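Local structure of putative (Helicobacter pylori, 4O8S) at residues F151-H154 and F155-K158; R88-K92 and D93-E97; K52-L56 and L57-K61. The protein belongs to the nucleotidyltransferase superfamily, in the AbiEii toxin family of type IV toxin-antitoxin systems, and probably transfers nucleotides. All coordinates share one frame; numbering follows the deposited sequence.

Interaction 1: F151-H154 and F155-K158; sequences FDLH and FLAK
His-154 and Lys-158 sit one helical turn apart, their side chains side by side and pointing the same way. The touch is between the carbon CE1 of His-154 and the methylene CD of Lys-158, 4.0 Å apart. With chi1 at 171° and -168°, both chains swing CG away from the backbone N, which sends them out together. Their polar ends converge on Glu-208 of helix 202-231: His-154 NE2 hydrogen-bonds OE1, and Lys-158 NZ forms a salt bridge with OE2. The long aliphatic stem of lysine suits this place, running beside the imidazole while its ammonium reaches the glutamate.

Apolar contact lies elsewhere on the helix. Leu-153 CD2 comes within 4.4 Å of Leu-156 CD1, a marginal contact; both leucines also pack on helix 126-139, Leu-153 on Leu-134 and Leu-156 on Ile-126.

Backbone bonds are those of a regular alpha-helix, such as Leu-156 N to Asp-152 O at 2.8 Å. The buried carboxylate of Asp-152 is answered by salt bridges to Lys-133 and Arg-41.

A histidine and a lysine thus share a single glutamate, whose negative charge would probably offset the lysine; with glutamate and ammonium pulling in opposite senses, the charge of the imidazole stays unsettled.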
loop_
_atom_site.group_PDB
_atom_site.type_symbol
_atom_site.label_atom_id
_atom_site.label_comp_id
_atom_site.label_asym_id
_atom_site.label_seq_id
_atom_site.Cartn_x
_atom_site.Cartn_y
_atom_site.Cartn_z
ATOM N N PHE A 151 -0.217 10.898 -2.273
ATOM C CA PHE A 151 0.256 10.932 -0.895
ATOM C C PHE A 151 1.332 9.871 -0.686
ATOM O O PHE A 151 2.410 10.133 -0.126
ATOM C CB PHE A 151 -0.904 10.622 0.046
ATOM C CG PHE A 151 -0.550 10.740 1.510
ATOM C CD1 PHE A 151 0.099 9.700 2.178
ATOM C CD2 PHE A 151 -0.871 11.897 2.222
ATOM C CE1 PHE A 151 0.432 9.811 3.537
ATOM C CE2 PHE A 151 -0.536 12.028 3.580
ATOM C CZ PHE A 151 0.113 10.980 4.239
ATOM N N ASP A 152 1.017 8.655 -1.113
ATOM C CA ASP A 152 1.911 7.533 -0.875
ATOM C C ASP A 152 3.210 7.648 -1.648
ATOM O O ASP A 152 4.286 7.368 -1.093
ATOM C CB ASP A 152 1.216 6.210 -1.186
ATOM C CG ASP A 152 -0.036 6.011 -0.361
ATOM O OD1 ASP A 152 -0.165 6.678 0.684
ATOM O OD2 ASP A 152 -0.892 5.187 -0.754
ATOM N N LEU A 153 3.126 8.056 -2.916
ATOM C CA LEU A 153 4.336 8.210 -3.728
ATOM C C LEU A 153 5.235 9.318 -3.179
ATOM O O LEU A 153 6.460 9.203 -3.215
ATOM C CB LEU A 153 4.002 8.471 -5.199
ATOM C CG LEU A 153 3.654 7.204 -6.000
ATOM C CD1 LEU A 153 3.263 7.572 -7.429
ATOM C CD2 LEU A 153 4.841 6.249 -5.997
ATOM N N HIS A 154 4.615 10.382 -2.670
ATOM C CA HIS A 154 5.342 11.464 -2.019
ATOM C C HIS A 154 6.028 10.937 -0.756
ATOM O O HIS A 154 7.204 11.205 -0.529
ATOM C CB HIS A 154 4.375 12.604 -1.696
ATOM C CG HIS A 154 4.961 13.674 -0.834
ATOM N ND1 HIS A 154 4.960 13.603 0.546
ATOM C CD2 HIS A 154 5.555 14.852 -1.152
ATOM C CE1 HIS A 154 5.538 14.687 1.038
ATOM N NE2 HIS A 154 5.907 15.459 0.029
ATOM N N PHE A 155 5.292 10.167 0.051
ATOM C CA PHE A 155 5.840 9.545 1.250
ATOM C C PHE A 155 7.038 8.670 0.903
ATOM O O PHE A 155 8.067 8.667 1.613
ATOM C CB PHE A 155 4.768 8.671 1.912
ATOM C CG PHE A 155 5.301 7.766 2.989
ATOM C CD1 PHE A 155 5.491 8.245 4.287
ATOM C CD2 PHE A 155 5.627 6.436 2.710
ATOM C CE1 PHE A 155 5.996 7.428 5.279
ATOM C CE2 PHE A 155 6.147 5.605 3.707
ATOM C CZ PHE A 155 6.325 6.097 5.001
ATOM N N LEU A 156 6.892 7.897 -0.171
ATOM C CA LEU A 156 7.950 6.992 -0.609
ATOM C C LEU A 156 9.188 7.752 -1.101
ATOM O O LEU A 156 10.304 7.418 -0.727
ATOM C CB LEU A 156 7.421 6.054 -1.703
ATOM C CG LEU A 156 6.512 4.956 -1.108
ATOM C CD1 LEU A 156 5.686 4.304 -2.187
ATOM C CD2 LEU A 156 7.348 3.891 -0.387
ATOM N N ALA A 157 8.995 8.763 -1.943
ATOM C CA ALA A 157 10.119 9.555 -2.436
ATOM C C ALA A 157 10.827 10.278 -1.289
ATOM O O ALA A 157 12.057 10.433 -1.292
ATOM C CB ALA A 157 9.636 10.563 -3.484
ATOM N N LYS A 158 10.053 10.716 -0.301
ATOM C CA LYS A 158 10.609 11.487 0.805
ATOM C C LYS A 158 11.380 10.619 1.801
ATOM O O LYS A 158 12.443 11.017 2.286
ATOM C CB LYS A 158 9.489 12.240 1.538
ATOM C CG LYS A 158 9.975 13.305 2.542
ATOM C CD LYS A 158 8.789 13.946 3.275
ATOM C CE LYS A 158 9.235 15.073 4.209
ATOM N NZ LYS A 158 9.142 16.417 3.553
#

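Interaction 2: R88-K92 and D93-E97; sequences RYATK and DNKEE
Thr-91 and Asn-94 hold the turn together. Thr-91 N donates to Asn-94 O over 2.8 Å, with the donor nearly along the C=O axis. The threonine side chain turns to the same residue: chi1 of 67° sets OG1 between its own N and carbonyl carbon, turned in over the bend, 2.8 Å from Asn-94 N. A small beta-branched residue with a hydroxyl suits this place, as it keeps the strand conformation while putting a polar atom among the amides of the turn.

Lys-95 folds back over the strand end. Bends at chi2 and chi4 lay its CD 3.4 Å from Thr-91 O and bring NZ to the same oxygen in a weak hydrogen bond of 3.5 Å, while CD also passes 4.2 Å from Ala-90 CB, whose small methyl faces this part of the loop. At the open end, Glu-97 CD lies 3.6 Å from Arg-88 CB, and the two side chains cross without their charges meeting: Arg-88 NE and Glu-97 OE2 are 4.6 Å apart.

Farther out, Asn-94 OD1 takes Glu-96 N at 2.7 Å, the donor standing above the side-chain amide plane, and shapes the return path. Asn-71 of strand 68-75 binds Glu-97 OE1, and Asn-8 of helix 4-19 binds Asp-93 OD2, so both carboxylates are positioned from outside the loop.

The chain reverses here between antiparallel strands 82-91 and 98-106, a beta-hairpin connection whose returning arm carries an Asx turn closed by the Asn-94 side chain, at the end of two neighbouring strands of the mixed sheet of this nucleotidyltransferase-like fold.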
loop_
_atom_site.group_PDB
_atom_site.type_symbol
_atom_site.label_atom_id
_atom_site.label_comp_id
_atom_site.label_asym_id
_atom_site.label_seq_id
_atom_site.Cartn_x
_atom_site.Cartn_y
_atom_site.Cartn_z
ATOM N N ARG A 88 -16.903 -9.148 8.172
ATOM C CA ARG A 88 -17.801 -8.281 8.929
ATOM C C ARG A 88 -17.702 -8.575 10.420
ATOM O O ARG A 88 -17.724 -9.735 10.852
ATOM C CB ARG A 88 -19.238 -8.405 8.413
ATOM C CG ARG A 88 -19.306 -8.361 6.891
ATOM C CD ARG A 88 -20.715 -8.165 6.380
ATOM N NE ARG A 88 -20.808 -8.421 4.942
ATOM C CZ ARG A 88 -20.526 -7.524 3.996
ATOM N NH1 ARG A 88 -20.118 -6.300 4.327
ATOM N NH2 ARG A 88 -20.648 -7.852 2.713
ATOM N N TYR A 89 -17.557 -7.511 11.202
ATOM C CA TYR A 89 -17.196 -7.674 12.603
ATOM C C TYR A 89 -17.732 -6.531 13.438
ATOM O O TYR A 89 -18.077 -5.462 12.909
ATOM C CB TYR A 89 -15.670 -7.738 12.762
ATOM C CG TYR A 89 -14.989 -6.397 12.544
ATOM C CD1 TYR A 89 -14.595 -5.992 11.271
ATOM C CD2 TYR A 89 -14.739 -5.541 13.609
ATOM C CE1 TYR A 89 -13.982 -4.771 11.069
ATOM C CE2 TYR A 89 -14.129 -4.322 13.416
ATOM C CZ TYR A 89 -13.746 -3.944 12.152
ATOM O OH TYR A 89 -13.145 -2.722 11.964
ATOM N N ALA A 90 -17.781 -6.766 14.746
ATOM C CA ALA A 90 -18.105 -5.728 15.720
ATOM C C ALA A 90 -17.051 -5.778 16.819
ATOM O O ALA A 90 -16.173 -6.658 16.808
ATOM C CB ALA A 90 -19.504 -5.944 16.307
ATOM N N THR A 91 -17.128 -4.841 17.761
ATOM C CA THR A 91 -16.186 -4.805 18.879
ATOM C C THR A 91 -16.929 -4.883 20.205
ATOM O O THR A 91 -18.161 -4.917 20.233
ATOM C CB THR A 91 -15.328 -3.521 18.870
ATOM O OG1 THR A 91 -16.156 -2.383 19.140
ATOM C CG2 THR A 91 -14.667 -3.338 17.525
ATOM N N LYS A 92 -16.179 -4.918 21.302
ATOM C CA LYS A 92 -16.779 -4.808 22.624
ATOM C C LYS A 92 -17.160 -3.352 22.865
ATOM O O LYS A 92 -18.136 -3.049 23.555
ATOM C CB LYS A 92 -15.808 -5.291 23.702
ATOM C CG LYS A 92 -15.399 -6.754 23.557
ATOM C CD LYS A 92 -16.607 -7.662 23.333
ATOM C CE LYS A 92 -16.188 -9.123 23.204
ATOM N NZ LYS A 92 -15.512 -9.625 24.435
ATOM N N ASP A 93 -16.391 -2.458 22.253
ATOM C CA ASP A 93 -16.589 -1.022 22.395
ATOM C C ASP A 93 -17.826 -0.547 21.629
ATOM O O ASP A 93 -18.346 0.545 21.883
ATOM C CB ASP A 93 -15.344 -0.282 21.891
ATOM C CG ASP A 93 -14.044 -0.880 22.427
ATOM O OD1 ASP A 93 -14.100 -1.724 23.350
ATOM O OD2 ASP A 93 -12.962 -0.497 21.928
ATOM N N ASN A 94 -18.294 -1.381 20.703
ATOM C CA ASN A 94 -19.344 -0.998 19.762
ATOM C C ASN A 94 -19.873 -2.217 19.011
ATOM O O ASN A 94 -19.090 -3.006 18.477
ATOM C CB ASN A 94 -18.788 0.021 18.765
ATOM C CG ASN A 94 -19.868 0.687 17.944
ATOM O OD1 ASN A 94 -20.936 0.116 17.724
ATOM N ND2 ASN A 94 -19.592 1.905 17.479
ATOM N N LYS A 95 -21.197 -2.364 18.960
ATOM C CA LYS A 95 -21.804 -3.506 18.274
ATOM C C LYS A 95 -22.249 -3.176 16.845
ATOM O O LYS A 95 -22.828 -4.019 16.155
ATOM C CB LYS A 95 -22.966 -4.091 19.089
ATOM C CG LYS A 95 -22.531 -4.862 20.344
ATOM C CD LYS A 95 -21.381 -5.826 20.041
ATOM C CE LYS A 95 -21.007 -6.682 21.258
ATOM N NZ LYS A 95 -20.631 -5.876 22.462
ATOM N N GLU A 96 -21.965 -1.954 16.406
ATOM C CA GLU A 96 -22.243 -1.553 15.032
ATOM C C GLU A 96 -21.274 -2.243 14.075
ATOM O O GLU A 96 -20.056 -2.226 14.290
ATOM C CB GLU A 96 -22.149 -0.035 14.883
ATOM C CG GLU A 96 -21.951 0.441 13.455
ATOM C CD GLU A 96 -21.976 1.956 13.345
ATOM O OE1 GLU A 96 -23.044 2.550 13.619
ATOM O OE2 GLU A 96 -20.929 2.551 12.990
ATOM N N GLU A 97 -21.819 -2.843 13.019
ATOM C CA GLU A 97 -21.037 -3.707 12.136
ATOM C C GLU A 97 -20.070 -2.933 11.243
ATOM O O GLU A 97 -20.447 -1.979 10.567
ATOM C CB GLU A 97 -21.950 -4.611 11.288
ATOM C CG GLU A 97 -21.197 -5.653 10.448
ATOM C CD GLU A 97 -22.103 -6.756 9.901
ATOM O OE1 GLU A 97 -22.285 -7.784 10.599
ATOM O OE2 GLU A 97 -22.617 -6.603 8.767
#

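Interaction 3: K52-L56 and L57-K61; sequences KKINL and LGRVK
Asn-55 caps the helix that begins at Leu-56. Its OD1 accepts from Gly-58 N at 3.1 Å, but the bond is bent, at 144°, and the donor stands well above the amide plane, so the oxygen is approached through its face. Chi1 of -171° swings the amide away from its own N and back over the first turn, where CG and ND2 both lie close to Gly-58 CA. Asparagine suits an N-cap because its short side chain can take up a first-turn amide that lacks a helical carbonyl partner. A glycine beneath it presents no side chain to the amide group, which rests directly against the backbone.

Two further hydrogen bonds start the helix proper. Arg-59 N reaches Asn-55 O at 2.9 Å, almost straight at 172°, and Val-60 N reaches Leu-56 O in the same way. Asn-55 thus serves two successive turn amides, one with its side chain and one with its carbonyl. At the following turn the Lys-61 ammonium folds back on Gly-58 O, 2.9 Å from NZ.

Apolar contacts flank these bonds. Leu-56 CD2 meets Val-60 CG2 at 3.8 Å, the two branched chains crossing obliquely. Ile-54 CD1 touches the methylene Arg-59 CG at 4.0 Å, the side chains at about a right angle.

Outward, Arg-59 reaches Asp-22 in a salt bridge and the carbonyl of Asn-19, tying the turn to the end of helix 4-19 and the loop after it; on another side Leu-57 and Val-60 lie on Ile-73 of strand 68-75.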
loop_
_atom_site.group_PDB
_atom_site.type_symbol
_atom_site.label_atom_id
_atom_site.label_comp_id
_atom_site.label_asym_id
_atom_site.label_seq_id
_atom_site.Cartn_x
_atom_site.Cartn_y
_atom_site.Cartn_z
ATOM N N LYS A 52 -0.347 -19.785 -4.181
ATOM C CA LYS A 52 -1.338 -20.863 -4.149
ATOM C C LYS A 52 -2.467 -20.604 -3.152
ATOM O O LYS A 52 -2.379 -19.702 -2.304
ATOM C CB LYS A 52 -0.672 -22.202 -3.819
ATOM C CG LYS A 52 -0.301 -22.346 -2.343
ATOM C CD LYS A 52 0.618 -23.547 -2.122
ATOM C CE LYS A 52 1.171 -23.558 -0.700
ATOM N NZ LYS A 52 2.305 -24.521 -0.522
ATOM N N LYS A 53 -3.519 -21.409 -3.257
ATOM C CA LYS A 53 -4.664 -21.323 -2.353
ATOM C C LYS A 53 -4.316 -21.740 -0.927
ATOM O O LYS A 53 -3.439 -22.582 -0.718
ATOM C CB LYS A 53 -5.807 -22.206 -2.866
ATOM C CG LYS A 53 -6.993 -21.432 -3.428
ATOM C CD LYS A 53 -6.627 -20.712 -4.718
ATOM C CE LYS A 53 -7.792 -19.857 -5.222
ATOM N NZ LYS A 53 -9.005 -20.659 -5.541
ATOM N N ILE A 54 -5.012 -21.151 0.046
ATOM C CA ILE A 54 -4.856 -21.501 1.459
ATOM C C ILE A 54 -6.229 -21.555 2.151
ATOM O O ILE A 54 -7.261 -21.274 1.522
ATOM C CB ILE A 54 -3.964 -20.483 2.210
ATOM C CG1 ILE A 54 -4.680 -19.139 2.338
ATOM C CG2 ILE A 54 -2.612 -20.321 1.521
ATOM C CD1 ILE A 54 -4.611 -18.524 3.734
ATOM N N ASN A 55 -6.251 -21.909 3.437
ATOM C CA ASN A 55 -7.504 -21.898 4.185
ATOM C C ASN A 55 -7.737 -20.506 4.771
ATOM O O ASN A 55 -7.627 -20.296 5.983
ATOM C CB ASN A 55 -7.519 -22.985 5.281
ATOM C CG ASN A 55 -8.903 -23.158 5.940
ATOM O OD1 ASN A 55 -9.884 -22.488 5.576
ATOM N ND2 ASN A 55 -8.981 -24.072 6.910
ATOM N N LEU A 56 -8.077 -19.566 3.893
ATOM C CA LEU A 56 -8.261 -18.174 4.265
ATOM C C LEU A 56 -9.316 -18.016 5.351
ATOM O O LEU A 56 -9.076 -17.364 6.372
ATOM C CB LEU A 56 -8.643 -17.354 3.026
ATOM C CG LEU A 56 -8.643 -15.832 3.177
ATOM C CD1 LEU A 56 -9.980 -15.312 3.674
ATOM C CD2 LEU A 56 -7.493 -15.376 4.097
ATOM N N LEU A 57 -10.488 -18.596 5.113
ATOM C CA LEU A 57 -11.580 -18.553 6.078
ATOM C C LEU A 57 -11.154 -19.052 7.465
ATOM O O LEU A 57 -11.502 -18.449 8.490
ATOM C CB LEU A 57 -12.771 -19.368 5.565
ATOM C CG LEU A 57 -13.520 -18.794 4.363
ATOM C CD1 LEU A 57 -14.773 -19.619 4.078
ATOM C CD2 LEU A 57 -13.878 -17.360 4.634
ATOM N N GLY A 58 -10.387 -20.141 7.489
ATOM C CA GLY A 58 -9.942 -20.721 8.745
ATOM C C GLY A 58 -8.934 -19.856 9.480
ATOM O O GLY A 58 -9.059 -19.622 10.687
ATOM N N ARG A 59 -7.923 -19.383 8.758
ATOM C CA ARG A 59 -6.911 -18.524 9.364
ATOM C C ARG A 59 -7.554 -17.248 9.906
ATOM O O ARG A 59 -7.243 -16.799 11.016
ATOM C CB ARG A 59 -5.812 -18.180 8.353
ATOM C CG ARG A 59 -5.223 -19.382 7.621
ATOM C CD ARG A 59 -4.586 -20.377 8.585
ATOM N NE ARG A 59 -3.419 -19.797 9.235
ATOM C CZ ARG A 59 -2.179 -20.267 9.125
ATOM N NH1 ARG A 59 -1.923 -21.358 8.403
ATOM N NH2 ARG A 59 -1.188 -19.644 9.757
ATOM N N VAL A 60 -8.469 -16.669 9.134
ATOM C CA VAL A 60 -9.116 -15.446 9.580
ATOM C C VAL A 60 -9.893 -15.668 10.875
ATOM O O VAL A 60 -9.771 -14.870 11.815
ATOM C CB VAL A 60 -10.026 -14.827 8.499
ATOM C CG1 VAL A 60 -10.869 -13.708 9.095
ATOM C CG2 VAL A 60 -9.184 -14.305 7.353
ATOM N N LYS A 61 -10.673 -16.746 10.943
ATOM C CA LYS A 61 -11.427 -17.017 12.166
ATOM C C LYS A 61 -10.488 -17.323 13.342
ATOM O O LYS A 61 -10.711 -16.860 14.457
ATOM C CB LYS A 61 -12.489 -18.108 11.951
ATOM C CG LYS A 61 -11.953 -19.516 11.735
ATOM C CD LYS A 61 -11.876 -20.329 13.044
ATOM C CE LYS A 61 -11.469 -21.788 12.782
ATOM N NZ LYS A 61 -10.151 -21.931 12.085
#

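The three contacts follow one another along the chain in the order interaction 3, interaction 2, interaction 1, all within the AbiEii-family part of the chain. Interactions 2 and 3 are neighbours, with centres about 22 Å apart and nearest atoms about 8 Å apart; they do not touch, but both rest against strand 68-75 and both reach residues of helix 4-19. Interaction 1 lies on the other side of the chain's centre, among helices, with its centre about 33 Å from that of interaction 2 and about 32 Å from that of interaction 3. Two contacts thus belong to the sheet side of the molecule and one to the helical side. No ligand marks a pocket among these contacts.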